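Local coordinates for protein carbohydrate esterase family 2 (CE2) (Chaetomium olivicolor, PDB 4XVH) that probably removes acetyl groups from xylan and related polysaccharides, as a family 2 carbohydrate esterase with an SGNH-type catalytic domain joined to a beta-sandwich jelly-roll domain, at residues Q240-Q243 with K244-R248. Sequence-based numbering, arbitrary orientation.
Sequences QDIQ and KHYPR
Lys244 runs back alongside Asp241, both side chains pointing the same way. Lys244 CB sits 3.3 Å from Asp241 O, and CG, set beside its own backbone N (chi1 -75°), lies against both Asp241 O and Gln240 O at nearly equal distances. Lys244 CD skirts Asp241 O at 4.2 Å; a bend at the last torsion (chi4 124°) then brings Lys244 NZ to 3.9 Å from Asp241 OD1, a long salt bridge. A water spans the same two atoms, donating to the carboxylate and accepting from the ammonium, while Asp241 OD2 pairs with Lys237 one turn earlier. Here helix 228-243 gives way to the loop entering strand 250-254 of the parallel sheet, within the Rossmann-like SGNH hydrolase domain. Lys244 N gives two weak bonds, to Gln240 O and Asp241 O. Ile242 O accepts two firmer ones: from Tyr246 N at 2.9 Å in the carbonyl plane, and from His245 N at 2.9 Å, well above that plane. Ile242 CG2 meets Tyr246 CD2 at 3.8 Å, obliquely to the ring, and both side chains reach strand 111-116. A second water accepts from Gln243 NE2 and donates to Pro247 O, linking the extended glutamine to the loop.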
# COMPACT_ATOMS: atom_id res chain seq x y z
N GLN A 240 11.56 8.62 -13.07
CA GLN A 240 12.94 8.51 -13.50
C GLN A 240 13.81 8.06 -12.32
O GLN A 240 14.69 7.21 -12.48
CB GLN A 240 13.43 9.83 -14.08
CG GLN A 240 12.83 10.11 -15.46
CD GLN A 240 13.09 11.52 -15.95
OE1 GLN A 240 13.43 12.41 -15.18
NE2 GLN A 240 12.94 11.72 -17.25
N ASP A 241 13.54 8.60 -11.12
CA ASP A 241 14.31 8.20 -9.94
C ASP A 241 14.10 6.70 -9.61
O ASP A 241 15.07 6.00 -9.26
CB ASP A 241 13.94 9.06 -8.73
CG ASP A 241 14.46 10.48 -8.83
OD1 ASP A 241 15.35 10.75 -9.67
OD2 ASP A 241 13.97 11.33 -8.08
N ILE A 242 12.88 6.20 -9.76
CA ILE A 242 12.64 4.77 -9.51
C ILE A 242 13.33 3.91 -10.58
O ILE A 242 13.82 2.81 -10.29
CB ILE A 242 11.11 4.46 -9.45
CG1 ILE A 242 10.47 5.29 -8.34
CG2 ILE A 242 10.85 2.95 -9.22
CD1 ILE A 242 8.96 5.19 -8.32
N GLN A 243 13.40 4.44 -11.79
CA GLN A 243 14.01 3.73 -12.91
C GLN A 243 15.51 3.59 -12.74
O GLN A 243 16.12 2.72 -13.37
CB GLN A 243 13.70 4.43 -14.22
CG GLN A 243 12.25 4.32 -14.68
CD GLN A 243 12.01 5.14 -15.93
OE1 GLN A 243 12.47 6.29 -16.02
NE2 GLN A 243 11.37 4.55 -16.92
N LYS A 244 16.12 4.43 -11.91
CA LYS A 244 17.52 4.22 -11.54
C LYS A 244 17.70 2.81 -10.95
O LYS A 244 18.74 2.16 -11.14
CB LYS A 244 17.98 5.28 -10.53
CG LYS A 244 18.23 6.65 -11.14
CD LYS A 244 18.81 7.64 -10.12
CE LYS A 244 19.58 8.80 -10.80
NZ LYS A 244 19.09 10.18 -10.45
N HIS A 245 16.67 2.33 -10.25
CA HIS A 245 16.75 1.01 -9.62
C HIS A 245 16.07 -0.09 -10.42
O HIS A 245 16.55 -1.21 -10.48
CB HIS A 245 16.15 1.07 -8.22
CG HIS A 245 16.77 2.11 -7.35
ND1 HIS A 245 18.08 2.03 -6.91
CD2 HIS A 245 16.28 3.27 -6.85
CE1 HIS A 245 18.36 3.08 -6.17
NE2 HIS A 245 17.29 3.86 -6.12
N TYR A 246 14.94 0.25 -11.03
CA TYR A 246 14.14 -0.73 -11.76
C TYR A 246 13.93 -0.26 -13.20
O TYR A 246 12.82 0.09 -13.59
CB TYR A 246 12.79 -0.94 -11.06
CG TYR A 246 12.86 -1.21 -9.57
CD1 TYR A 246 13.80 -2.11 -9.04
CD2 TYR A 246 11.97 -0.60 -8.70
CE1 TYR A 246 13.84 -2.36 -7.65
CE2 TYR A 246 12.02 -0.83 -7.33
CZ TYR A 246 12.95 -1.72 -6.81
OH TYR A 246 12.97 -1.95 -5.45
N PRO A 247 15.00 -0.24 -13.98
CA PRO A 247 14.92 0.36 -15.32
C PRO A 247 13.94 -0.33 -16.27
O PRO A 247 13.47 0.29 -17.22
CB PRO A 247 16.35 0.23 -15.86
CG PRO A 247 16.93 -0.89 -15.09
CD PRO A 247 16.31 -0.86 -13.73
N ARG A 248 13.66 -1.61 -16.03
CA ARG A 248 12.79 -2.34 -16.95
C ARG A 248 11.32 -2.32 -16.50
O ARG A 248 10.47 -2.88 -17.17
CB ARG A 248 13.25 -3.80 -17.07
CG ARG A 248 14.64 -4.01 -17.69
CD ARG A 248 15.10 -5.48 -17.50
NE ARG A 248 15.31 -5.84 -16.09
CZ ARG A 248 14.44 -6.52 -15.32
NH1 ARG A 248 13.26 -6.92 -15.81
NH2 ARG A 248 14.75 -6.79 -14.06
O HOH W 1 16.23 10.75 -12.00
O HOH W 2 11.10 1.70 -17.00